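Peptidyl-prolyl cis-trans isomerase (Hirschia baltica, PDB 5EX2) probably catalyses the cis-trans isomerisation of peptide bonds that precede proline, as a member of the cyclophilin family. Local coordinates at residues A[38-43]-A[124-129]; A[120-124]-A[252-256]; A[151-157]-A[172-178]; A[190-195]-A[258-263]. All coordinates share one frame; numbering follows the deposited sequence. Where two conformers were deposited one is given.

Contact 1 (A[38-43]-A[124-129]); sequences ELAPEI and YNGFPI
Tyr124 OH donates the shortest polar bond here, 2.7 Å to Glu42 OE1, reaching that oxygen on its syn side and 19° out of the carboxylate plane. OE1 also lies at the edge of the Tyr124 ring, 3.2 Å from CE2, while the carboxylate is turned 64° against the ring, and the two side chains cross at about a right angle on the outer margin of the contact. Further in, the Phe127 ring is held between unlike partners. Ala40 CB stands over one face, 3.8 Å from the ring centroid, in a CH-pi contact. Over the centre of the opposite face sits a water that donates to Glu38 OE1 and to Asn125 O, each at 2.8 Å, and Glu38 O meets the ring edge near its plane. The ring is sent to this place by a first torsion that sets CG anti to the carbonyl carbon and beside the backbone N (chi1 -60°). Glu38 is tied further by a salt bridge from OE2 to Arg18. Beyond Phe127 CB, which Ile43 CD1 also touches, Ile43 CD1 and Ile129 CD1 meet tip to tip at 3.7 Å. Tyr124 to Phe127 form a type I' turn, closed by backbone bonds in both directions between its end residues. This is the tight two-residue loop of a beta hairpin, here folded against the end of strand 33-39 of the cyclophilin barrel.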
loop_
_atom_site.group_PDB
_atom_site.type_symbol
_atom_site.label_atom_id
_atom_site.label_comp_id
_atom_site.label_asym_id
_atom_site.label_seq_id
_atom_site.Cartn_x
_atom_site.Cartn_y
_atom_site.Cartn_z
ATOM N N GLU A 38 -2.742 -4.744 -0.943
ATOM C CA GLU A 38 -4.064 -4.288 -0.535
ATOM C C GLU A 38 -4.256 -2.845 -0.985
ATOM O O GLU A 38 -3.464 -1.964 -0.666
ATOM C CB GLU A 38 -4.306 -4.399 0.984
ATOM C CG GLU A 38 -5.771 -4.120 1.303
ATOM C CD GLU A 38 -6.139 -4.152 2.772
ATOM O OE1 GLU A 38 -5.254 -4.282 3.637
ATOM O OE2 GLU A 38 -7.353 -4.034 3.042
ATOM N N LEU A 39 -5.341 -2.621 -1.708
ATOM C CA LEU A 39 -5.746 -1.292 -2.127
ATOM C C LEU A 39 -6.366 -0.531 -0.962
ATOM O O LEU A 39 -7.018 -1.124 -0.093
ATOM C CB LEU A 39 -6.761 -1.380 -3.253
ATOM C CG LEU A 39 -6.302 -2.199 -4.445
ATOM C CD1 LEU A 39 -7.441 -2.380 -5.447
ATOM C CD2 LEU A 39 -5.082 -1.541 -5.094
ATOM N N ALA A 40 -6.202 0.789 -0.962
ATOM C CA ALA A 40 -6.689 1.648 0.106
ATOM C C ALA A 40 -7.680 2.688 -0.423
ATOM O O ALA A 40 -7.304 3.844 -0.652
ATOM C CB ALA A 40 -5.521 2.338 0.778
ATOM N N PRO A 41 -8.945 2.292 -0.614
ATOM C CA PRO A 41 -9.898 3.196 -1.266
ATOM C C PRO A 41 -10.189 4.460 -0.474
ATOM O O PRO A 41 -10.519 5.486 -1.071
ATOM C CB PRO A 41 -11.177 2.360 -1.386
ATOM C CG PRO A 41 -10.812 0.973 -1.098
ATOM C CD PRO A 41 -9.494 0.940 -0.405
ATOM N N GLU A 42 -10.060 4.406 0.844
ATOM C CA GLU A 42 -10.358 5.568 1.656
ATOM C C GLU A 42 -9.225 6.603 1.555
ATOM O O GLU A 42 -9.426 7.779 1.857
ATOM C CB GLU A 42 -10.594 5.130 3.107
ATOM C CG GLU A 42 -11.792 4.176 3.232
ATOM C CD GLU A 42 -12.089 3.739 4.657
ATOM O OE1 GLU A 42 -11.467 2.757 5.116
ATOM O OE2 GLU A 42 -12.958 4.357 5.309
ATOM N N ILE A 43 -8.063 6.179 1.076
ATOM C CA ILE A 43 -6.887 7.035 0.998
ATOM C C ILE A 43 -6.748 7.665 -0.392
ATOM O O ILE A 43 -6.437 8.852 -0.525
ATOM C CB ILE A 43 -5.622 6.240 1.372
ATOM C CG1 ILE A 43 -5.723 5.782 2.833
ATOM C CG2 ILE A 43 -4.369 7.070 1.125
ATOM C CD1 ILE A 43 -4.610 4.865 3.284
ATOM N N TYR A 124 -4.133 2.908 10.413
ATOM C CA TYR A 124 -5.539 2.661 10.185
ATOM C C TYR A 124 -5.650 1.501 9.222
ATOM O O TYR A 124 -5.123 1.575 8.107
ATOM C CB TYR A 124 -6.250 3.876 9.607
ATOM C CG TYR A 124 -7.659 3.572 9.155
ATOM C CD1 TYR A 124 -8.678 3.366 10.065
ATOM C CD2 TYR A 124 -7.959 3.477 7.813
ATOM C CE1 TYR A 124 -9.962 3.076 9.641
ATOM C CE2 TYR A 124 -9.236 3.185 7.374
ATOM C CZ TYR A 124 -10.231 2.986 8.288
ATOM O OH TYR A 124 -11.509 2.693 7.851
ATOM N N ASN A 125 -6.319 0.435 9.636
ATOM C CA ASN A 125 -6.511 -0.737 8.782
ATOM C C ASN A 125 -5.203 -1.267 8.238
ATOM O O ASN A 125 -5.140 -1.789 7.124
ATOM C CB ASN A 125 -7.463 -0.390 7.639
ATOM C CG ASN A 125 -8.900 -0.616 8.011
ATOM O OD1 ASN A 125 -9.219 -0.859 9.169
ATOM N ND2 ASN A 125 -9.778 -0.549 7.023
ATOM N N GLY A 126 -4.156 -1.152 9.037
ATOM C CA GLY A 126 -2.856 -1.672 8.665
ATOM C C GLY A 126 -2.066 -0.760 7.751
ATOM O O GLY A 126 -0.934 -1.090 7.379
ATOM N N PHE A 127 -2.653 0.366 7.359
ATOM C CA PHE A 127 -1.951 1.348 6.548
ATOM C C PHE A 127 -1.303 2.376 7.452
ATOM O O PHE A 127 -1.915 2.813 8.436
ATOM C CB PHE A 127 -2.893 2.053 5.576
ATOM C CG PHE A 127 -3.579 1.114 4.599
ATOM C CD1 PHE A 127 -2.899 0.617 3.500
ATOM C CD2 PHE A 127 -4.899 0.718 4.776
ATOM C CE1 PHE A 127 -3.509 -0.242 2.597
ATOM C CE2 PHE A 127 -5.503 -0.154 3.860
ATOM C CZ PHE A 127 -4.808 -0.615 2.783
ATOM N N PRO A 128 -0.073 2.794 7.126
ATOM C CA PRO A 128 0.535 3.879 7.880
ATOM C C PRO A 128 -0.123 5.182 7.462
ATOM O O PRO A 128 -0.407 5.394 6.280
ATOM C CB PRO A 128 1.998 3.806 7.468
ATOM C CG PRO A 128 1.942 3.295 6.049
ATOM C CD PRO A 128 0.779 2.351 6.009
ATOM N N ILE A 129 -0.348 6.069 8.426
ATOM C CA ILE A 129 -1.029 7.324 8.183
ATOM C C ILE A 129 -0.276 8.421 8.913
ATOM O O ILE A 129 0.185 8.204 10.029
ATOM C CB ILE A 129 -2.492 7.299 8.671
ATOM C CG1 ILE A 129 -3.271 6.136 8.050
ATOM C CG2 ILE A 129 -3.179 8.639 8.399
ATOM C CD1 ILE A 129 -3.548 6.294 6.578
HETATM O O HOH W 1 -3.357 -2.897 5.232
#

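Contact 2 (A[120-124]-A[252-256]); sequences YTGFY and DVCSL
Thr121 OG1 donates to Asp252 OD1 at 2.6 Å, arriving nearly along the C-O axis of that oxygen. The Thr121 hydroxyl can face the carboxylate because OG1 sits between the backbone N and the carbonyl carbon (chi1 67°). Next to this bond Val253 packs in two directions: CG1 rests 3.6 Å from Thr121 CB, and CG2 lies over one face of the Phe123 ring, 3.7 Å from its centroid, in a CH-pi contact. Leu256 CD1 comes to the edge of the same ring, 3.8 Å from Phe123 CZ, and Phe240 makes an edge-to-face pair with Phe123. In the second shell, Asp252 OD1 also accepts a weak bond from Val253 N, and OD2 forms a salt bridge with Arg179. With an alanine in place of Asp252, the Thr121 hydroxyl would probably lose its acceptor and Arg179 this carboxylate. The turn is closed by Ser255 N donating to Asp252 O at 2.9 Å. Cys254, in the same turn, points away from strand 119-124 and is joined to Cys152 by a disulfide. The arrangement is a turn late in the chain, linked by that disulfide and packed side chain to side chain against strand 119-124 of the five-stranded antiparallel sheet.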
loop_
_atom_site.group_PDB
_atom_site.type_symbol
_atom_site.label_atom_id
_atom_site.label_comp_id
_atom_site.label_asym_id
_atom_site.label_seq_id
_atom_site.Cartn_x
_atom_site.Cartn_y
_atom_site.Cartn_z
ATOM N N TYR A 120 1.301 13.882 13.496
ATOM C CA TYR A 120 1.683 12.629 14.116
ATOM C C TYR A 120 1.368 11.534 13.129
ATOM O O TYR A 120 0.681 11.770 12.135
ATOM C CB TYR A 120 0.965 12.412 15.462
ATOM C CG TYR A 120 -0.512 12.145 15.363
ATOM C CD1 TYR A 120 -1.435 13.186 15.324
ATOM C CD2 TYR A 120 -0.993 10.842 15.340
ATOM C CE1 TYR A 120 -2.799 12.919 15.241
ATOM C CE2 TYR A 120 -2.344 10.566 15.247
ATOM C CZ TYR A 120 -3.247 11.599 15.191
ATOM O OH TYR A 120 -4.597 11.316 15.111
ATOM N N THR A 121 1.879 10.349 13.436
ATOM C CA THR A 121 1.637 9.186 12.622
ATOM C C THR A 121 0.969 8.096 13.444
ATOM O O THR A 121 1.033 8.051 14.677
ATOM C CB THR A 121 2.924 8.606 12.030
ATOM O OG1 THR A 121 3.741 8.077 13.077
ATOM C CG2 THR A 121 3.711 9.644 11.221
ATOM N N GLY A 122 0.333 7.190 12.737
ATOM C CA GLY A 122 -0.321 6.068 13.370
ATOM C C GLY A 122 -0.774 5.138 12.280
ATOM O O GLY A 122 -0.287 5.205 11.143
ATOM N N PHE A 123 -1.680 4.245 12.640
ATOM C CA PHE A 123 -2.150 3.213 11.722
ATOM C C PHE A 123 -3.656 3.214 11.611
ATOM O O PHE A 123 -4.372 3.429 12.598
ATOM C CB PHE A 123 -1.704 1.832 12.183
ATOM C CG PHE A 123 -0.208 1.632 12.235
ATOM C CD1 PHE A 123 0.494 1.206 11.122
ATOM C CD2 PHE A 123 0.484 1.847 13.414
ATOM C CE1 PHE A 123 1.873 0.997 11.184
ATOM C CE2 PHE A 123 1.861 1.640 13.484
ATOM C CZ PHE A 123 2.546 1.211 12.370
ATOM N N TYR A 124 -4.133 2.908 10.413
ATOM C CA TYR A 124 -5.539 2.661 10.185
ATOM C C TYR A 124 -5.650 1.501 9.222
ATOM O O TYR A 124 -5.123 1.575 8.107
ATOM C CB TYR A 124 -6.250 3.876 9.607
ATOM C CG TYR A 124 -7.659 3.572 9.155
ATOM C CD1 TYR A 124 -8.678 3.366 10.065
ATOM C CD2 TYR A 124 -7.959 3.477 7.813
ATOM C CE1 TYR A 124 -9.962 3.076 9.641
ATOM C CE2 TYR A 124 -9.236 3.185 7.374
ATOM C CZ TYR A 124 -10.231 2.986 8.288
ATOM O OH TYR A 124 -11.509 2.693 7.851
ATOM N N ASP A 252 8.765 5.895 14.929
ATOM C CA ASP A 252 7.797 6.456 14.012
ATOM C C ASP A 252 7.229 5.314 13.165
ATOM O O ASP A 252 7.815 4.230 13.101
ATOM C CB ASP A 252 8.449 7.527 13.136
ATOM C CG ASP A 252 7.438 8.342 12.363
ATOM O OD1 ASP A 252 6.307 8.505 12.863
ATOM O OD2 ASP A 252 7.776 8.821 11.261
ATOM N N VAL A 253 6.098 5.561 12.516
ATOM C CA VAL A 253 5.385 4.531 11.780
ATOM C C VAL A 253 6.289 3.833 10.753
ATOM O O VAL A 253 6.199 2.637 10.562
ATOM C CB VAL A 253 4.132 5.145 11.093
ATOM C CG1 VAL A 253 4.507 6.084 9.943
ATOM C CG2 VAL A 253 3.201 4.084 10.628
ATOM N N CYS A 254 7.191 4.567 10.125
ATOM C CA CYS A 254 8.027 3.963 9.095
ATOM C C CYS A 254 9.250 3.234 9.649
ATOM O O CYS A 254 9.931 2.543 8.909
ATOM C CB CYS A 254 8.468 5.021 8.088
ATOM S SG CYS A 254 7.106 5.661 7.075
ATOM N N SER A 255 9.522 3.363 10.944
ATOM C CA SER A 255 10.639 2.634 11.553
ATOM C C SER A 255 10.181 1.317 12.191
ATOM O O SER A 255 10.993 0.473 12.557
ATOM C CB SER A 255 11.347 3.511 12.583
ATOM O OG SER A 255 12.105 4.510 11.926
ATOM N N LEU A 256 8.871 1.143 12.296
ATOM C CA LEU A 256 8.297 -0.123 12.718
ATOM C C LEU A 256 8.213 -1.071 11.522
ATOM O O LEU A 256 8.208 -0.626 10.377
ATOM C CB LEU A 256 6.899 0.094 13.291
ATOM C CG LEU A 256 6.835 0.789 14.639
ATOM C CD1 LEU A 256 5.440 1.350 14.872
ATOM C CD2 LEU A 256 7.200 -0.191 15.747
HETATM O O HOH W 2 4.290 9.888 15.276
#

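Contact 3 (A[151-157]-A[172-178]); sequences HCAGVVS and FLMRDES
Gly154 N donates almost straight to Met174 O (3.0 Å, 176° at the hydrogen), and Met174 N returns a bond to Val155 O at 2.9 Å. Ser157 and Phe172 form an antiparallel hydrogen-bonded pair, with both N to O distances 2.9 Å, and Val156 with Leu173 is the neighbouring non-hydrogen-bonded pair. The strand axes run 156° apart. Beyond the strands, Ser178 N donates to His151 O, keeping the two segments together past the type II turn from Cys152 to Val155, with Gly154 at its third position.

Among the side chains, His151 NE2 and Ser157 OG share a hydrogen bond of 2.9 Å that fixes the imidazole by its edge. The first two torsions of Met174 (chi2 -53°) bring SD to the edge of the same ring, 4.0 Å from His151 CD2. In the Phe172 conformer described, one of two modelled, one ring face receives Ser157 CB, a tentative contact. Val156 CG2 and Leu173 CD2 lie side by side on the sheet face opposite Ser157 and Phe172.

Strand 155-158 is hydrogen-bonded on its other side to strand 187-191, and strand 171-174 to strand 73-76, so the pair forms one seam of the closed eight-stranded barrel.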
loop_
_atom_site.group_PDB
_atom_site.type_symbol
_atom_site.label_atom_id
_atom_site.label_comp_id
_atom_site.label_asym_id
_atom_site.label_seq_id
_atom_site.Cartn_x
_atom_site.Cartn_y
_atom_site.Cartn_z
ATOM N N HIS A 151 5.186 7.333 2.625
ATOM C CA HIS A 151 5.853 6.361 1.794
ATOM C C HIS A 151 6.849 5.530 2.611
ATOM O O HIS A 151 8.059 5.579 2.416
ATOM C CB HIS A 151 6.496 7.088 0.616
ATOM C CG HIS A 151 5.488 7.585 -0.379
ATOM N ND1 HIS A 151 4.688 8.680 -0.160
ATOM C CD2 HIS A 151 5.143 7.103 -1.594
ATOM C CE1 HIS A 151 3.892 8.852 -1.206
ATOM N NE2 HIS A 151 4.147 7.906 -2.088
ATOM N N CYS A 152 6.313 4.755 3.545
ATOM C CA CYS A 152 7.074 3.754 4.266
ATOM C C CYS A 152 7.417 2.623 3.310
ATOM O O CYS A 152 6.732 2.438 2.320
ATOM C CB CYS A 152 6.272 3.159 5.443
ATOM S SG CYS A 152 5.670 4.282 6.655
ATOM N N ALA A 153 8.437 1.835 3.638
ATOM C CA ALA A 153 8.681 0.575 2.947
ATOM C C ALA A 153 7.397 -0.220 2.962
ATOM O O ALA A 153 6.731 -0.303 3.999
ATOM C CB ALA A 153 9.805 -0.185 3.603
ATOM N N GLY A 154 7.037 -0.797 1.820
ATOM C CA GLY A 154 5.809 -1.546 1.717
ATOM C C GLY A 154 4.663 -0.825 1.033
ATOM O O GLY A 154 3.778 -1.454 0.472
ATOM N N VAL A 155 4.678 0.495 1.071
ATOM C CA VAL A 155 3.639 1.275 0.434
ATOM C C VAL A 155 3.820 1.196 -1.066
ATOM O O VAL A 155 4.919 0.985 -1.564
ATOM C CB VAL A 155 3.661 2.728 0.992
ATOM C CG1 VAL A 155 2.810 3.703 0.165
ATOM C CG2 VAL A 155 3.170 2.684 2.438
ATOM N N VAL A 156 2.715 1.336 -1.767
ATOM C CA VAL A 156 2.687 1.337 -3.219
ATOM C C VAL A 156 2.083 2.660 -3.672
ATOM O O VAL A 156 1.086 3.114 -3.110
ATOM C CB VAL A 156 1.878 0.121 -3.749
ATOM C CG1 VAL A 156 1.870 0.070 -5.251
ATOM C CG2 VAL A 156 2.446 -1.177 -3.186
ATOM N N SER A 157 2.682 3.286 -4.677
ATOM C CA SER A 157 2.321 4.641 -5.052
ATOM C C SER A 157 2.365 4.820 -6.559
ATOM O O SER A 157 2.711 3.904 -7.277
ATOM C CB SER A 157 3.252 5.606 -4.337
ATOM O OG SER A 157 2.840 6.935 -4.513
ATOM N N PHE A 172 5.077 2.650 -8.260
ATOM C CA PHE A 172 6.293 2.185 -7.637
ATOM C C PHE A 172 6.021 1.515 -6.307
ATOM O O PHE A 172 5.102 1.860 -5.545
ATOM C CB PHE A 172 7.339 3.284 -7.533
ATOM C CG PHE A 172 6.874 4.529 -6.898
ATOM C CD1 PHE A 172 6.178 5.473 -7.628
ATOM C CD2 PHE A 172 7.191 4.795 -5.586
ATOM C CE1 PHE A 172 5.786 6.653 -7.050
ATOM C CE2 PHE A 172 6.802 5.972 -5.003
ATOM C CZ PHE A 172 6.093 6.904 -5.734
ATOM N N LEU A 173 6.862 0.524 -6.078
ATOM C CA LEU A 173 6.866 -0.298 -4.873
ATOM C C LEU A 173 7.926 0.240 -3.936
ATOM O O LEU A 173 9.113 0.267 -4.288
ATOM C CB LEU A 173 7.173 -1.754 -5.209
ATOM C CG LEU A 173 6.314 -2.380 -6.300
ATOM C CD1 LEU A 173 6.786 -3.809 -6.554
ATOM C CD2 LEU A 173 4.833 -2.378 -5.933
ATOM N N MET A 174 7.527 0.718 -2.766
ATOM C CA MET A 174 8.490 1.316 -1.851
ATOM C C MET A 174 9.360 0.273 -1.182
ATOM O O MET A 174 8.870 -0.617 -0.502
ATOM C CB MET A 174 7.795 2.153 -0.779
ATOM C CG MET A 174 7.004 3.327 -1.297
ATOM S SD MET A 174 7.947 4.407 -2.378
ATOM C CE MET A 174 9.393 4.711 -1.391
ATOM N N ARG A 175 10.655 0.377 -1.398
ATOM C CA ARG A 175 11.625 -0.546 -0.821
ATOM C C ARG A 175 12.175 -0.042 0.503
ATOM O O ARG A 175 12.661 -0.828 1.310
ATOM C CB ARG A 175 12.778 -0.792 -1.792
ATOM C CG ARG A 175 12.362 -1.579 -3.015
ATOM C CD ARG A 175 13.346 -1.509 -4.155
ATOM N NE ARG A 175 14.719 -1.946 -3.905
ATOM C CZ ARG A 175 15.372 -2.857 -4.640
ATOM N NH1 ARG A 175 14.748 -3.580 -5.576
ATOM N NH2 ARG A 175 16.655 -3.094 -4.394
ATOM N N ASP A 176 12.097 1.267 0.733
ATOM C CA ASP A 176 12.624 1.891 1.948
ATOM C C ASP A 176 11.876 3.190 2.185
ATOM O O ASP A 176 11.326 3.798 1.253
ATOM C CB ASP A 176 14.129 2.142 1.833
ATOM C CG ASP A 176 14.739 2.612 3.141
ATOM O OD1 ASP A 176 14.804 1.803 4.087
ATOM O OD2 ASP A 176 15.157 3.790 3.228
ATOM N N GLU A 177 11.838 3.604 3.443
ATOM C CA GLU A 177 11.171 4.832 3.839
ATOM C C GLU A 177 11.658 6.004 3.008
ATOM O O GLU A 177 12.855 6.268 2.926
ATOM C CB GLU A 177 11.410 5.104 5.322
ATOM C CG GLU A 177 10.885 6.473 5.804
ATOM C CD GLU A 177 11.199 6.757 7.266
ATOM O OE1 GLU A 177 12.068 6.061 7.828
ATOM O OE2 GLU A 177 10.586 7.683 7.853
ATOM N N SER A 178 10.705 6.717 2.413
ATOM C CA SER A 178 11.022 7.825 1.512
ATOM C C SER A 178 10.089 9.007 1.736
ATOM O O SER A 178 9.198 9.264 0.925
ATOM C CB SER A 178 10.938 7.352 0.069
ATOM O OG SER A 178 11.828 6.271 -0.147
#

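Contact 4 (A[190-195]-A[258-263]); sequences RMLEGL and QTPSVV
Arg190 NH1 meets Gln258 OE1 from above the amide carbonyl plane, 80° out of it, although the 3.0 Å bond lies within the guanidinium's own plane. The two flat groups are almost perpendicular, at 88°. The arginine chain is bent at chi3 (75°), which turns its end group edge-on to the segment 258-263. NH2 then donates to Ser261 OG at 2.9 Å, again in the guanidinium plane, and that hydroxyl in turn donates a hydrogen bond to Thr259 O. A water accepts from NH1 and donates to Leu192 O and Thr259 O, while Leu192 CD2 lies over one guanidinium face, toward its rim. From the amide's other end, Gln258 NE2 donates to Met191 O at 3.0 Å, so this one side chain bonds both to a side chain and to the backbone of the opposing segment.

A methionine in place of Arg190 would probably leave Gln258 OE1 and Ser261 OG without the guanidinium donor and set the glutamine amide freer to turn.

Leu192 and Glu193 both face Tyr36, a classic beta bulge at the corner where the chain leaves barrel strand 187-191. Past that corner the segment lies against strand 261-264, an outermost strand of the separate three-stranded sheet. In one of two modelled Glu193 conformers, and so less certainly, OE2 takes the Val263 N-H from above the carboxylate plane, at 3.0 Å. Nearby, Leu192 CB packs 4.3 Å from Val263 CG2.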
loop_
_atom_site.group_PDB
_atom_site.type_symbol
_atom_site.label_atom_id
_atom_site.label_comp_id
_atom_site.label_asym_id
_atom_site.label_seq_id
_atom_site.Cartn_x
_atom_site.Cartn_y
_atom_site.Cartn_z
ATOM N N ARG A 190 -0.635 -1.110 -0.266
ATOM C CA ARG A 190 0.411 -1.613 0.583
ATOM C C ARG A 190 0.675 -3.081 0.295
ATOM O O ARG A 190 -0.265 -3.828 0.110
ATOM C CB ARG A 190 0.010 -1.416 2.045
ATOM C CG ARG A 190 1.067 -1.795 2.988
ATOM C CD ARG A 190 0.626 -1.538 4.394
ATOM N NE ARG A 190 -0.345 -2.493 4.914
ATOM C CZ ARG A 190 -0.024 -3.673 5.421
ATOM N NH1 ARG A 190 1.238 -4.083 5.414
ATOM N NH2 ARG A 190 -0.964 -4.443 5.944
ATOM N N MET A 191 1.946 -3.475 0.295
ATOM C CA MET A 191 2.333 -4.873 0.073
ATOM C C MET A 191 2.158 -5.668 1.347
ATOM O O MET A 191 2.967 -5.566 2.268
ATOM C CB MET A 191 3.787 -4.951 -0.407
ATOM C CG MET A 191 4.006 -4.250 -1.744
ATOM S SD MET A 191 5.686 -4.342 -2.360
ATOM C CE MET A 191 6.400 -2.861 -1.682
ATOM N N LEU A 192 1.080 -6.437 1.412
ATOM C CA LEU A 192 0.826 -7.321 2.540
ATOM C C LEU A 192 1.912 -8.371 2.675
ATOM O O LEU A 192 2.370 -8.695 3.774
ATOM C CB LEU A 192 -0.523 -8.006 2.374
ATOM C CG LEU A 192 -1.739 -7.105 2.220
ATOM C CD1 LEU A 192 -3.002 -7.944 2.273
ATOM C CD2 LEU A 192 -1.777 -6.038 3.307
ATOM N N GLU A 193 2.302 -8.912 1.526
ATOM C CA GLU A 193 3.395 -9.860 1.412
ATOM C C GLU A 193 4.115 -9.465 0.150
ATOM O O GLU A 193 3.487 -8.998 -0.803
ATOM C CB GLU A 193 2.904 -11.314 1.359
ATOM C CG GLU A 193 2.617 -11.909 2.731
ATOM C CD GLU A 193 2.276 -13.399 2.696
ATOM O OE1 GLU A 193 2.487 -14.058 1.648
ATOM O OE2 GLU A 193 1.799 -13.918 3.730
ATOM N N GLY A 194 5.430 -9.605 0.158
ATOM C CA GLY A 194 6.229 -9.326 -1.015
ATOM C C GLY A 194 7.122 -8.101 -0.945
ATOM O O GLY A 194 7.766 -7.770 -1.922
ATOM N N LEU A 195 7.183 -7.419 0.193
ATOM C CA LEU A 195 8.171 -6.363 0.334
ATOM C C LEU A 195 9.568 -6.905 0.061
ATOM O O LEU A 195 10.381 -6.233 -0.583
ATOM C CB LEU A 195 8.114 -5.736 1.720
ATOM C CG LEU A 195 9.206 -4.700 2.043
ATOM C CD1 LEU A 195 9.259 -3.591 1.029
ATOM C CD2 LEU A 195 9.002 -4.108 3.432
ATOM N N GLN A 258 5.936 -3.435 9.079
ATOM C CA GLN A 258 4.563 -3.267 8.668
ATOM C C GLN A 258 3.641 -3.982 9.648
ATOM O O GLN A 258 4.045 -4.909 10.348
ATOM C CB GLN A 258 4.338 -3.820 7.281
ATOM C CG GLN A 258 5.152 -3.156 6.223
ATOM C CD GLN A 258 4.557 -3.396 4.865
ATOM O OE1 GLN A 258 3.678 -2.643 4.421
ATOM N NE2 GLN A 258 4.970 -4.472 4.219
ATOM N N THR A 259 2.389 -3.557 9.668
ATOM C CA THR A 259 1.369 -4.227 10.445
ATOM C C THR A 259 1.366 -5.689 10.059
ATOM O O THR A 259 1.297 -6.001 8.889
ATOM C CB THR A 259 -0.011 -3.628 10.184
ATOM O OG1 THR A 259 -0.039 -2.277 10.655
ATOM C CG2 THR A 259 -1.092 -4.438 10.895
ATOM N N PRO A 260 1.443 -6.600 11.044
ATOM C CA PRO A 260 1.453 -8.011 10.664
ATOM C C PRO A 260 0.298 -8.363 9.754
ATOM O O PRO A 260 -0.863 -8.059 10.030
ATOM C CB PRO A 260 1.348 -8.721 12.013
ATOM C CG PRO A 260 2.100 -7.819 12.939
ATOM C CD PRO A 260 1.686 -6.437 12.486
ATOM N N SER A 261 0.629 -9.048 8.669
ATOM C CA SER A 261 -0.332 -9.427 7.644
ATOM C C SER A 261 0.006 -10.819 7.142
ATOM O O SER A 261 1.165 -11.223 7.155
ATOM C CB SER A 261 -0.312 -8.421 6.486
ATOM O OG SER A 261 -0.485 -7.092 6.965
ATOM N N VAL A 262 -1.000 -11.547 6.713
ATOM C CA VAL A 262 -0.803 -12.910 6.232
ATOM C C VAL A 262 -1.706 -13.182 5.049
ATOM O O VAL A 262 -2.843 -12.719 4.999
ATOM C CB VAL A 262 -1.093 -13.949 7.338
ATOM C CG1 VAL A 262 -0.069 -13.842 8.449
ATOM C CG2 VAL A 262 -2.496 -13.755 7.899
ATOM N N VAL A 263 -1.179 -13.928 4.090
ATOM C CA VAL A 263 -1.921 -14.331 2.913
ATOM C C VAL A 263 -1.863 -15.853 2.829
ATOM O O VAL A 263 -0.787 -16.443 2.903
ATOM C CB VAL A 263 -1.356 -13.710 1.628
ATOM C CG1 VAL A 263 -2.186 -14.149 0.422
ATOM C CG2 VAL A 263 -1.307 -12.182 1.728
HETATM O O HOH W 3 2.514 -6.657 5.988
HETATM O O HOH W 4 1.311 -16.574 1.200
#

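In the fold
The four contacts crowd together, with centres about 12 to 15 Å apart. Contacts 1, 3 and 4 all reach the eight-stranded barrel: strands 33-39, 187-191, 155-158 and 171-174 are successive neighbours in it. Contacts 1 and 2 share the hairpin of strands 119-124 and 127-132, and Tyr124 belongs to both. Along the chain, contact 1 closes before contact 3 opens, and contact 3 before contact 4; contact 2 crosses contacts 1 and 4, and its span encloses contact 3. The Cys152-Cys254 disulfide joins contacts 2 and 3 directly. Through contacts 2 and 4 the late segments 252-256 and 258-263 are therefore fastened to both the hairpin and the barrel, making one compact body.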